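PDB 2AWA: beta sliding clamp from Streptococcus pneumoniae, which forms a head-to-tail dimeric ring around DNA and probably tethers DNA polymerases and other proteins to it, making synthesis processive. Local coordinates for residues 274-279 with 309-314; 281-286 with 356-361; 291-296 with 321-326; 344-349 with 369-374. All blocks are in the same frame, centred on the assembly; numbering follows the deposited sequence.

All four contacts lie in the C-terminal domain, where two helices, 280-294 and 343-351, pack against two antiparallel sheets. Interactions 1, 2 and 4 share one sheet: strands 274-279, 357-362 and 369-373 are successive neighbours, and Phe278 N lies 2.8 Å from Val358 O in a probable backbone hydrogen bond. The centre of interaction 2 is about 9 Å from that of interaction 1 and about 8 Å from that of interaction 4. Interaction 3, its centre about 18 Å from that of interaction 2, uses the later part of helix 280-294 and the outermost strand, within the chain, of the other sheet. It alone touches the second subunit, placing it at the ring interface.

Interaction 1. Residues 274-279 with 309-314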
loop_
_atom_site.group_PDB
_atom_site.type_symbol
_atom_site.label_atom_id
_atom_site.label_comp_id
_atom_site.label_asym_id
_atom_site.label_seq_id
_atom_site.Cartn_x
_atom_site.Cartn_y
_atom_site.Cartn_z
ATOM N N THR B 274 34.013 -4.306 -26.700
ATOM C CA THR B 274 33.453 -5.410 -25.943
ATOM C C THR B 274 31.946 -5.423 -26.126
ATOM O O THR B 274 31.316 -4.369 -26.113
ATOM C CB THR B 274 33.756 -5.233 -24.443
ATOM O OG1 THR B 274 35.164 -5.305 -24.232
ATOM C CG2 THR B 274 33.078 -6.304 -23.608
ATOM N N THR B 275 31.374 -6.609 -26.303
ATOM C CA THR B 275 29.935 -6.787 -26.156
ATOM C C THR B 275 29.642 -7.978 -25.220
ATOM O O THR B 275 30.473 -8.879 -25.069
ATOM C CB THR B 275 29.241 -7.004 -27.488
ATOM O OG1 THR B 275 29.473 -8.343 -27.928
ATOM C CG2 THR B 275 29.739 -6.007 -28.532
ATOM N N ILE B 276 28.479 -7.953 -24.575
ATOM C CA ILE B 276 28.015 -9.065 -23.764
ATOM C C ILE B 276 26.526 -9.259 -23.982
ATOM O O ILE B 276 25.774 -8.291 -24.056
ATOM C CB ILE B 276 28.231 -8.823 -22.276
ATOM C CG1 ILE B 276 29.704 -8.557 -21.997
ATOM C CG2 ILE B 276 27.796 -10.049 -21.503
ATOM C CD1 ILE B 276 29.995 -8.087 -20.604
ATOM N N THR B 277 26.086 -10.508 -24.069
ATOM C CA THR B 277 24.677 -10.769 -24.283
ATOM C C THR B 277 24.117 -11.556 -23.111
ATOM O O THR B 277 24.549 -12.671 -22.812
ATOM C CB THR B 277 24.429 -11.441 -25.638
ATOM O OG1 THR B 277 24.982 -10.612 -26.674
ATOM C CG2 THR B 277 22.948 -11.576 -25.889
ATOM N N PHE B 278 23.154 -10.943 -22.441
ATOM C CA PHE B 278 22.689 -11.411 -21.153
ATOM C C PHE B 278 21.248 -11.818 -21.222
ATOM O O PHE B 278 20.492 -11.296 -22.036
ATOM C CB PHE B 278 22.721 -10.278 -20.154
ATOM C CG PHE B 278 24.070 -9.934 -19.624
ATOM C CD1 PHE B 278 24.627 -10.666 -18.575
ATOM C CD2 PHE B 278 24.730 -8.787 -20.072
ATOM C CE1 PHE B 278 25.877 -10.291 -18.017
ATOM C CE2 PHE B 278 25.955 -8.410 -19.529
ATOM C CZ PHE B 278 26.536 -9.173 -18.512
ATOM N N ASN B 279 20.867 -12.729 -20.334
ATOM C CA ASN B 279 19.472 -12.942 -19.997
ATOM C C ASN B 279 18.997 -11.741 -19.143
ATOM O O ASN B 279 19.602 -11.413 -18.093
ATOM C CB ASN B 279 19.288 -14.262 -19.238
ATOM C CG ASN B 279 17.853 -14.484 -18.815
ATOM O OD1 ASN B 279 17.442 -14.038 -17.753
ATOM N ND2 ASN B 279 17.073 -15.157 -19.657
ATOM N N GLY B 309 36.138 -14.092 -20.776
ATOM C CA GLY B 309 34.804 -14.693 -20.942
ATOM C C GLY B 309 33.961 -14.708 -19.676
ATOM O O GLY B 309 32.742 -14.909 -19.730
ATOM N N VAL B 310 34.604 -14.486 -18.531
ATOM C CA VAL B 310 33.915 -14.501 -17.264
ATOM C C VAL B 310 33.528 -13.077 -16.896
ATOM O O VAL B 310 34.324 -12.156 -17.034
ATOM C CB VAL B 310 34.778 -15.101 -16.170
ATOM C CG1 VAL B 310 33.983 -15.211 -14.870
ATOM C CG2 VAL B 310 35.298 -16.470 -16.604
ATOM N N VAL B 311 32.291 -12.919 -16.441
ATOM C CA VAL B 311 31.730 -11.634 -16.087
ATOM C C VAL B 311 31.356 -11.709 -14.621
ATOM O O VAL B 311 30.739 -12.697 -14.179
ATOM C CB VAL B 311 30.472 -11.342 -16.928
ATOM C CG1 VAL B 311 29.774 -10.099 -16.445
ATOM C CG2 VAL B 311 30.837 -11.236 -18.409
ATOM N N SER B 312 31.738 -10.693 -13.855
ATOM C CA SER B 312 31.445 -10.714 -12.426
ATOM C C SER B 312 31.129 -9.333 -11.913
ATOM O O SER B 312 31.619 -8.342 -12.463
ATOM C CB SER B 312 32.610 -11.302 -11.666
ATOM O OG SER B 312 33.768 -10.610 -12.018
ATOM N N ALA B 313 30.290 -9.282 -10.879
ATOM C CA ALA B 313 29.870 -8.030 -10.234
ATOM C C ALA B 313 30.437 -7.930 -8.826
ATOM O O ALA B 313 30.420 -8.917 -8.050
ATOM C CB ALA B 313 28.364 -7.938 -10.183
ATOM N N HIS B 314 30.905 -6.722 -8.497
ATOM C CA HIS B 314 31.522 -6.441 -7.214
ATOM C C HIS B 314 31.065 -5.117 -6.628
ATOM O O HIS B 314 31.058 -4.086 -7.305
ATOM C CB HIS B 314 33.033 -6.448 -7.342
ATOM C CG HIS B 314 33.563 -7.622 -8.106
ATOM N ND1 HIS B 314 34.152 -8.703 -7.489
ATOM C CD2 HIS B 314 33.591 -7.880 -9.438
ATOM C CE1 HIS B 314 34.519 -9.580 -8.406
ATOM N NE2 HIS B 314 34.183 -9.110 -9.596
#
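Val311 presents its two methyl groups to two different partners on strand 274-279, and the orientation of each pair differs. CG2 meets Ile276 CD1 tip to tip at 3.9 Å. CG1, by contrast, lies at the rim of the Phe278 ring, in its plane, 4.0 Å from CZ, with the two side chains crossing obliquely. Val311 achieves this fork with CG1 anti to its backbone N (chi1 172°) and CG2 anti to the carbonyl carbon, splaying the branches along the opposing strand. Ile276 stretches its longer branch across to Val311, while its CG2 methyl sits over the outer part of one face of the Phe278 ring; Ile276 and Phe278 therefore also pack on each other.

The closest CA atoms, those of Ile276 and Val311, are 8.9 Å apart, a spacing for side chains meeting between two layers rather than for backbone pairing. Strands 274-279 and 310-317 indeed belong to separate sheets of the C-terminal domain, and the contact between them is buried. Thr329 touches all three residues, and Ile306 adds to the apolar surroundings of Ile276 and Val311. On the other side of strand 274-279, Thr275 and Thr277 bond through their hydroxyls to Thr333 and Thr359. Chemically, the contact is purely apolar: no hydrogen bond crosses it, and one methyl-methyl and one methyl-to-ring-edge contact, both buried, hold the two layers together at this point.

Interaction 2. Residues 281-286 with 356-361; sequences VNLRQS and EKVTIS
Leu283 and Ile360 reach toward each other from helix and strand and meet tip to tip, with 3.9 Å between Leu283 CD2 and Ile360 CD1. The same leucine methyl also faces Val358 CG1 at a looser 4.4 Å, and thus sits against two residues that project from one face of strand 357-361. The CB of Leu283 already points to the strand, and a chi1 of -176° with a chi2 of 47° places CD2 at Ile360. Ile360 answers with an extended CG1-CD1 arm (chi2 178°), spanning a gap that leaves the closest CA pair, Leu283 and Val358, 9.1 Å apart.

A water bridge lies nearer the start of the helix. There a water accepts from Val281 N at 3.0 Å and donates to Glu356 O at 2.8 Å, linking an amide of the first helical turn to the backbone just ahead of the strand.

Further out, strand 274-279 pairs with this strand on one side, Val358 with Phe278 and Ile360 with Ile276, and strand 369-373 on the other, Thr359 with Val372. The Phe278 side chain itself touches Leu283, Val358 and Ile360, while Leu350 of helix 343-351 packs on Leu283 and Val358. On the helix, Gln285 N bonds to Val281 O at 3.0 Å. This is the helix-on-sheet layering of the C-terminal domain. Its chemistry divides in two: the buried middle relies on apolar contact without any direct hydrogen bond across it, whereas at the beginning of the helix the water bridge, beside the backbone bond of Glu356 with Val280, supplies polar links.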
loop_
_atom_site.group_PDB
_atom_site.type_symbol
_atom_site.label_atom_id
_atom_site.label_comp_id
_atom_site.label_asym_id
_atom_site.label_seq_id
_atom_site.Cartn_x
_atom_site.Cartn_y
_atom_site.Cartn_z
ATOM N N VAL B 281 16.288 -10.973 -17.317
ATOM C CA VAL B 281 15.802 -11.207 -15.964
ATOM C C VAL B 281 16.951 -11.506 -15.023
ATOM O O VAL B 281 17.040 -10.911 -13.958
ATOM C CB VAL B 281 14.762 -12.329 -15.901
ATOM C CG1 VAL B 281 14.412 -12.633 -14.481
ATOM C CG2 VAL B 281 13.491 -11.917 -16.658
ATOM N N ASN B 282 17.835 -12.414 -15.418
ATOM C CA ASN B 282 18.954 -12.812 -14.564
ATOM C C ASN B 282 19.851 -11.654 -14.275
ATOM O O ASN B 282 20.307 -11.507 -13.168
ATOM C CB ASN B 282 19.787 -13.915 -15.207
ATOM C CG ASN B 282 19.071 -15.231 -15.241
ATOM O OD1 ASN B 282 17.963 -15.369 -14.694
ATOM N ND2 ASN B 282 19.688 -16.222 -15.894
ATOM N N LEU B 283 20.114 -10.823 -15.276
ATOM C CA LEU B 283 20.923 -9.648 -15.047
ATOM C C LEU B 283 20.205 -8.697 -14.085
ATOM O O LEU B 283 20.800 -8.214 -13.142
ATOM C CB LEU B 283 21.278 -8.975 -16.366
ATOM C CG LEU B 283 22.225 -7.772 -16.274
ATOM C CD1 LEU B 283 23.483 -8.004 -15.383
ATOM C CD2 LEU B 283 22.610 -7.378 -17.662
ATOM N N ARG B 284 18.919 -8.461 -14.284
ATOM C CA ARG B 284 18.191 -7.598 -13.366
ATOM C C ARG B 284 18.344 -8.084 -11.932
ATOM O O ARG B 284 18.592 -7.299 -11.028
ATOM C CB ARG B 284 16.704 -7.502 -13.708
ATOM C CG ARG B 284 16.016 -6.304 -13.034
ATOM C CD ARG B 284 14.525 -6.264 -13.291
ATOM N NE ARG B 284 13.859 -7.353 -12.587
ATOM C CZ ARG B 284 13.375 -8.470 -13.140
ATOM N NH1 ARG B 284 13.436 -8.696 -14.450
ATOM N NH2 ARG B 284 12.805 -9.381 -12.359
ATOM N N GLN B 285 18.211 -9.376 -11.712
ATOM C CA GLN B 285 18.273 -9.882 -10.348
ATOM C C GLN B 285 19.669 -9.725 -9.778
ATOM O O GLN B 285 19.823 -9.487 -8.587
ATOM C CB GLN B 285 17.795 -11.320 -10.290
ATOM C CG GLN B 285 16.300 -11.440 -10.634
ATOM C CD GLN B 285 15.845 -12.856 -10.905
ATOM O OE1 GLN B 285 16.648 -13.769 -11.069
ATOM N NE2 GLN B 285 14.541 -13.039 -10.967
ATOM N N SER B 286 20.684 -9.816 -10.632
ATOM C CA SER B 286 22.065 -9.597 -10.193
ATOM C C SER B 286 22.328 -8.155 -9.804
ATOM O O SER B 286 23.028 -7.897 -8.841
ATOM C CB SER B 286 23.050 -9.995 -11.285
ATOM O OG SER B 286 23.136 -11.397 -11.361
ATOM N N GLU B 356 13.675 -11.387 -24.076
ATOM C CA GLU B 356 14.338 -12.368 -23.223
ATOM C C GLU B 356 15.799 -12.006 -22.975
ATOM O O GLU B 356 16.326 -12.265 -21.907
ATOM C CB GLU B 356 14.253 -13.759 -23.856
ATOM C CG GLU B 356 14.752 -14.876 -22.945
ATOM C CD GLU B 356 14.724 -16.261 -23.584
ATOM O OE1 GLU B 356 13.887 -16.518 -24.481
ATOM O OE2 GLU B 356 15.550 -17.107 -23.174
ATOM N N LYS B 357 16.452 -11.412 -23.963
ATOM C CA LYS B 357 17.887 -11.210 -23.915
ATOM C C LYS B 357 18.246 -9.778 -24.240
ATOM O O LYS B 357 17.454 -9.060 -24.843
ATOM C CB LYS B 357 18.604 -12.165 -24.876
ATOM C CG LYS B 357 19.140 -13.433 -24.221
ATOM C CD LYS B 357 19.636 -14.476 -25.254
ATOM C CE LYS B 357 18.617 -15.607 -25.473
ATOM N NZ LYS B 357 19.160 -16.736 -26.287
ATOM N N VAL B 358 19.431 -9.368 -23.787
ATOM C CA VAL B 358 19.905 -8.000 -23.969
ATOM C C VAL B 358 21.367 -8.002 -24.385
ATOM O O VAL B 358 22.201 -8.677 -23.782
ATOM C CB VAL B 358 19.719 -7.133 -22.692
ATOM C CG1 VAL B 358 20.520 -7.679 -21.502
ATOM C CG2 VAL B 358 20.097 -5.675 -22.958
ATOM N N THR B 359 21.669 -7.257 -25.439
ATOM C CA THR B 359 23.051 -7.061 -25.822
ATOM C C THR B 359 23.550 -5.709 -25.352
ATOM O O THR B 359 23.019 -4.687 -25.755
ATOM C CB THR B 359 23.209 -7.174 -27.307
ATOM O OG1 THR B 359 22.918 -8.523 -27.670
ATOM C CG2 THR B 359 24.629 -6.844 -27.715
ATOM N N ILE B 360 24.579 -5.723 -24.510
ATOM C CA ILE B 360 25.231 -4.505 -24.032
ATOM C C ILE B 360 26.604 -4.355 -24.668
ATOM O O ILE B 360 27.387 -5.280 -24.663
ATOM C CB ILE B 360 25.414 -4.525 -22.500
ATOM C CG1 ILE B 360 24.106 -4.898 -21.804
ATOM C CG2 ILE B 360 25.892 -3.172 -22.007
ATOM C CD1 ILE B 360 24.227 -4.995 -20.268
ATOM N N SER B 361 26.900 -3.173 -25.186
ATOM C CA SER B 361 28.131 -2.941 -25.921
ATOM C C SER B 361 28.907 -1.790 -25.306
ATOM O O SER B 361 28.323 -0.765 -24.953
ATOM C CB SER B 361 27.806 -2.637 -27.376
ATOM O OG SER B 361 26.952 -3.627 -27.897
HETATM O O HOH W 1 14.868 -12.444 -19.535
#

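Interaction 3. Residues 291-296 with 321-326; sequences RLLSSA and GKVNEE
Arg291 O is gripped by two donors of Ser295, Ser295 N at 3.0 Å and Ser295 OG at 2.6 Å, in the helical turn from which Leu293 reaches strand 321-326. The donors approach from opposite faces of the carbonyl plane; OG makes a C=O...O angle of 151° and is tilted 24° out of that plane. The hydroxyl thus adds a second bond to the carbonyl that Ser295 N already holds. This is a helix-on-sheet contact of the C-terminal domain at the ring's dimer interface.

Leu293 and Val323 side chains lie slantwise to each other, Leu293 CB being 3.9 Å from Val323 CG2. The end of Leu293 is less certain: its chi2 of 96° lies away from the staggered positions, and its methyls come so near Val323 and the Gly321-Lys322 peptide that their exact placement is doubtful.

Strand 321-327 is the edge of its sheet within the chain, and residues 321-325 continue it by antiparallel pairing with a strand of the second subunit. Ile125 of that subunit packs on Leu293. Glu325 OE1 accepts a hydrogen bond from Ser123 OG of the second subunit and forms a salt bridge with Arg289 NE of its own chain.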
loop_
_atom_site.group_PDB
_atom_site.type_symbol
_atom_site.label_atom_id
_atom_site.label_comp_id
_atom_site.label_asym_id
_atom_site.label_seq_id
_atom_site.Cartn_x
_atom_site.Cartn_y
_atom_site.Cartn_z
ATOM N N ARG B 291 22.692 -3.740 -5.868
ATOM C CA ARG B 291 22.182 -2.462 -5.375
ATOM C C ARG B 291 21.892 -2.433 -3.861
ATOM O O ARG B 291 22.047 -1.397 -3.207
ATOM C CB ARG B 291 20.951 -2.038 -6.176
ATOM C CG ARG B 291 20.390 -0.688 -5.736
ATOM C CD ARG B 291 19.376 -0.124 -6.727
ATOM N NE ARG B 291 18.153 -0.910 -6.745
ATOM C CZ ARG B 291 17.113 -0.644 -7.517
ATOM N NH1 ARG B 291 17.134 0.390 -8.349
ATOM N NH2 ARG B 291 16.055 -1.432 -7.462
ATOM N N LEU B 292 21.484 -3.559 -3.297
ATOM C CA LEU B 292 21.278 -3.623 -1.850
ATOM C C LEU B 292 22.483 -3.128 -1.096
ATOM O O LEU B 292 22.334 -2.465 -0.072
ATOM C CB LEU B 292 20.983 -5.046 -1.373
ATOM C CG LEU B 292 19.591 -5.508 -1.721
ATOM C CD1 LEU B 292 19.446 -6.967 -1.419
ATOM C CD2 LEU B 292 18.588 -4.677 -0.969
ATOM N N LEU B 293 23.674 -3.457 -1.582
ATOM C CA LEU B 293 24.868 -3.044 -0.864
ATOM C C LEU B 293 25.423 -1.727 -1.341
ATOM O O LEU B 293 25.981 -0.984 -0.535
ATOM C CB LEU B 293 25.944 -4.127 -0.891
ATOM C CG LEU B 293 25.646 -5.198 0.150
ATOM C CD1 LEU B 293 24.911 -6.355 -0.479
ATOM C CD2 LEU B 293 26.912 -5.652 0.821
ATOM N N SER B 294 25.288 -1.431 -2.632
ATOM C CA SER B 294 25.875 -0.206 -3.170
ATOM C C SER B 294 25.093 1.023 -2.733
ATOM O O SER B 294 25.658 2.096 -2.669
ATOM C CB SER B 294 26.014 -0.248 -4.692
ATOM O OG SER B 294 24.758 -0.234 -5.334
ATOM N N SER B 295 23.816 0.866 -2.397
ATOM C CA SER B 295 23.006 2.004 -1.956
ATOM C C SER B 295 23.280 2.418 -0.516
ATOM O O SER B 295 22.843 3.487 -0.099
ATOM C CB SER B 295 21.516 1.744 -2.156
ATOM O OG SER B 295 21.142 0.480 -1.663
ATOM N N ALA B 296 24.006 1.599 0.242
ATOM C CA ALA B 296 24.548 2.053 1.530
ATOM C C ALA B 296 25.625 3.152 1.360
ATOM O O ALA B 296 25.841 3.951 2.269
ATOM C CB ALA B 296 25.096 0.864 2.331
ATOM N N GLY B 321 29.122 -4.365 3.987
ATOM C CA GLY B 321 29.388 -5.653 3.358
ATOM C C GLY B 321 29.938 -5.603 1.955
ATOM O O GLY B 321 30.430 -4.590 1.503
ATOM N N LYS B 322 29.820 -6.709 1.244
ATOM C CA LYS B 322 30.542 -6.884 0.008
ATOM C C LYS B 322 29.783 -7.922 -0.834
ATOM O O LYS B 322 29.225 -8.872 -0.288
ATOM C CB LYS B 322 31.994 -7.269 0.371
ATOM C CG LYS B 322 32.830 -7.979 -0.668
ATOM C CD LYS B 322 34.186 -8.433 -0.050
ATOM C CE LYS B 322 35.188 -8.994 -1.104
ATOM N NZ LYS B 322 34.626 -10.117 -1.952
ATOM N N VAL B 323 29.671 -7.669 -2.128
ATOM C CA VAL B 323 29.001 -8.566 -3.067
ATOM C C VAL B 323 30.030 -8.996 -4.081
ATOM O O VAL B 323 30.687 -8.140 -4.658
ATOM C CB VAL B 323 27.894 -7.863 -3.897
ATOM C CG1 VAL B 323 27.197 -8.852 -4.802
ATOM C CG2 VAL B 323 26.879 -7.212 -3.021
ATOM N N ASN B 324 30.173 -10.302 -4.286
ATOM C CA ASN B 324 31.045 -10.858 -5.323
ATOM C C ASN B 324 30.213 -11.899 -6.054
ATOM O O ASN B 324 29.937 -12.956 -5.510
ATOM C CB ASN B 324 32.290 -11.483 -4.687
ATOM C CG ASN B 324 33.324 -11.934 -5.715
ATOM O OD1 ASN B 324 32.991 -12.456 -6.773
ATOM N ND2 ASN B 324 34.597 -11.731 -5.393
ATOM N N GLU B 325 29.760 -11.586 -7.261
ATOM C CA GLU B 325 28.863 -12.488 -7.960
ATOM C C GLU B 325 29.293 -12.747 -9.393
ATOM O O GLU B 325 29.556 -11.828 -10.131
ATOM C CB GLU B 325 27.444 -11.935 -7.940
ATOM C CG GLU B 325 26.456 -12.840 -8.665
ATOM C CD GLU B 325 25.005 -12.453 -8.469
ATOM O OE1 GLU B 325 24.670 -11.866 -7.419
ATOM O OE2 GLU B 325 24.197 -12.758 -9.380
ATOM N N GLU B 326 29.361 -14.013 -9.786
ATOM C CA GLU B 326 29.589 -14.349 -11.185
ATOM C C GLU B 326 28.251 -14.366 -11.886
ATOM O O GLU B 326 27.322 -14.999 -11.425
ATOM C CB GLU B 326 30.274 -15.706 -11.361
ATOM C CG GLU B 326 30.510 -15.998 -12.845
ATOM C CD GLU B 326 31.174 -17.329 -13.130
ATOM O OE1 GLU B 326 31.850 -17.873 -12.219
ATOM O OE2 GLU B 326 31.016 -17.812 -14.285
#

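Interaction 4. Residues 344-349 with 369-374; sequences TYLIDS and FTLVPA
Leu346 and Leu371 cross at about a right angle, Leu346 CD1 meeting Leu371 CD2 at 3.5 Å. This is the tight part of a helix-on-sheet contact in the C-terminal domain, with helix 343-351 laid on strand 369-373. In Leu346 a chi1 of -178° swings CG opposite the main-chain N and brings CD1 to the strand, although its CB sets off obliquely. Leu371 CD2 serves a second neighbour too, Ser349 CB at 3.9 Å, and thus touches two residues about one helical turn apart.

Around this point the fit slackens. The side chain of Phe369 comes no nearer than 5.1 Å to residues 344-349, and its ring turns instead to other aromatics, meeting Phe341 edge-to-face. Thr344, Tyr345 and Asp348 lie on the more solvent-accessible part of the helix. There Asp348 OD2 forms a salt bridge with Arg196 NH1 of strand 196-203, tying the helix to the central domain.

Ser349 keeps its polar end occupied within the helix while its CB faces the leucine: OG donates to Tyr345 O at 2.9 Å, tilted 31° from the carbonyl plane, and Ser349 N approaches the same oxygen from the opposite face.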
loop_
_atom_site.group_PDB
_atom_site.type_symbol
_atom_site.label_atom_id
_atom_site.label_comp_id
_atom_site.label_asym_id
_atom_site.label_seq_id
_atom_site.Cartn_x
_atom_site.Cartn_y
_atom_site.Cartn_z
ATOM N N THR B 344 21.100 1.323 -10.646
ATOM C CA THR B 344 19.693 1.671 -10.798
ATOM C C THR B 344 19.414 1.939 -12.271
ATOM O O THR B 344 18.386 1.513 -12.781
ATOM C CB THR B 344 19.290 2.877 -9.932
ATOM O OG1 THR B 344 19.465 2.565 -8.542
ATOM C CG2 THR B 344 17.861 3.257 -10.149
ATOM N N TYR B 345 20.351 2.593 -12.958
ATOM C CA TYR B 345 20.194 2.888 -14.380
ATOM C C TYR B 345 20.103 1.629 -15.231
ATOM O O TYR B 345 19.311 1.568 -16.173
ATOM C CB TYR B 345 21.371 3.724 -14.912
ATOM C CG TYR B 345 21.532 5.114 -14.333
ATOM C CD1 TYR B 345 20.441 5.831 -13.834
ATOM C CD2 TYR B 345 22.787 5.733 -14.316
ATOM C CE1 TYR B 345 20.605 7.092 -13.291
ATOM C CE2 TYR B 345 22.959 7.003 -13.791
ATOM C CZ TYR B 345 21.857 7.681 -13.270
ATOM O OH TYR B 345 21.998 8.959 -12.762
ATOM N N LEU B 346 20.966 0.662 -14.946
ATOM C CA LEU B 346 20.950 -0.609 -15.647
ATOM C C LEU B 346 19.604 -1.302 -15.409
ATOM O O LEU B 346 18.971 -1.763 -16.347
ATOM C CB LEU B 346 22.108 -1.522 -15.165
ATOM C CG LEU B 346 22.224 -2.886 -15.871
ATOM C CD1 LEU B 346 22.020 -2.757 -17.376
ATOM C CD2 LEU B 346 23.553 -3.544 -15.582
ATOM N N ILE B 347 19.179 -1.365 -14.149
ATOM C CA ILE B 347 17.891 -1.949 -13.798
ATOM C C ILE B 347 16.725 -1.277 -14.553
ATOM O O ILE B 347 15.846 -1.958 -15.055
ATOM C CB ILE B 347 17.649 -1.869 -12.278
ATOM C CG1 ILE B 347 18.579 -2.839 -11.537
ATOM C CG2 ILE B 347 16.223 -2.223 -11.942
ATOM C CD1 ILE B 347 18.824 -2.471 -10.075
ATOM N N ASP B 348 16.721 0.054 -14.603
ATOM C CA ASP B 348 15.668 0.806 -15.271
ATOM C C ASP B 348 15.633 0.370 -16.725
ATOM O O ASP B 348 14.567 0.021 -17.244
ATOM C CB ASP B 348 15.915 2.319 -15.205
ATOM C CG ASP B 348 15.646 2.919 -13.826
ATOM O OD1 ASP B 348 14.969 2.274 -12.999
ATOM O OD2 ASP B 348 16.108 4.065 -13.573
ATOM N N SER B 349 16.812 0.373 -17.348
ATOM C CA SER B 349 16.982 -0.010 -18.740
ATOM C C SER B 349 16.454 -1.407 -18.999
ATOM O O SER B 349 15.809 -1.666 -20.033
ATOM C CB SER B 349 18.460 0.034 -19.154
ATOM O OG SER B 349 19.023 1.335 -19.055
ATOM N N PHE B 369 28.057 3.361 -22.453
ATOM C CA PHE B 369 27.822 2.101 -23.142
ATOM C C PHE B 369 26.364 1.946 -23.628
ATOM O O PHE B 369 25.486 2.634 -23.142
ATOM C CB PHE B 369 28.296 0.934 -22.275
ATOM C CG PHE B 369 27.618 0.806 -20.957
ATOM C CD1 PHE B 369 26.489 0.007 -20.817
ATOM C CD2 PHE B 369 28.163 1.387 -19.817
ATOM C CE1 PHE B 369 25.875 -0.168 -19.547
ATOM C CE2 PHE B 369 27.554 1.215 -18.540
ATOM C CZ PHE B 369 26.420 0.445 -18.414
ATOM N N THR B 370 26.115 1.080 -24.612
ATOM C CA THR B 370 24.753 0.937 -25.164
ATOM C C THR B 370 24.085 -0.377 -24.753
ATOM O O THR B 370 24.765 -1.353 -24.516
ATOM C CB THR B 370 24.744 0.994 -26.693
ATOM O OG1 THR B 370 25.545 -0.063 -27.214
ATOM C CG2 THR B 370 25.282 2.302 -27.183
ATOM N N LEU B 371 22.752 -0.388 -24.682
ATOM C CA LEU B 371 21.990 -1.619 -24.467
ATOM C C LEU B 371 20.839 -1.686 -25.454
ATOM O O LEU B 371 20.050 -0.742 -25.529
ATOM C CB LEU B 371 21.351 -1.672 -23.086
ATOM C CG LEU B 371 22.117 -1.516 -21.793
ATOM C CD1 LEU B 371 22.398 -0.044 -21.484
ATOM C CD2 LEU B 371 21.271 -2.131 -20.715
ATOM N N VAL B 372 20.711 -2.821 -26.142
ATOM C CA VAL B 372 19.591 -3.086 -27.057
ATOM C C VAL B 372 18.974 -4.446 -26.749
ATOM O O VAL B 372 19.644 -5.324 -26.205
ATOM C CB VAL B 372 20.025 -3.095 -28.559
ATOM C CG1 VAL B 372 20.678 -1.774 -28.947
ATOM C CG2 VAL B 372 20.977 -4.235 -28.836
ATOM N N PRO B 373 17.697 -4.625 -27.097
ATOM C CA PRO B 373 17.152 -5.966 -27.042
ATOM C C PRO B 373 17.792 -6.831 -28.109
ATOM O O PRO B 373 17.954 -6.400 -29.259
ATOM C CB PRO B 373 15.653 -5.774 -27.299
ATOM C CG PRO B 373 15.510 -4.438 -27.896
ATOM C CD PRO B 373 16.705 -3.627 -27.519
ATOM N N ALA B 374 18.171 -8.042 -27.710
ATOM C CA ALA B 374 18.860 -8.969 -28.600
ATOM C C ALA B 374 17.874 -9.732 -29.474
ATOM O O ALA B 374 16.776 -10.105 -29.025
ATOM C CB ALA B 374 19.710 -9.934 -27.797
#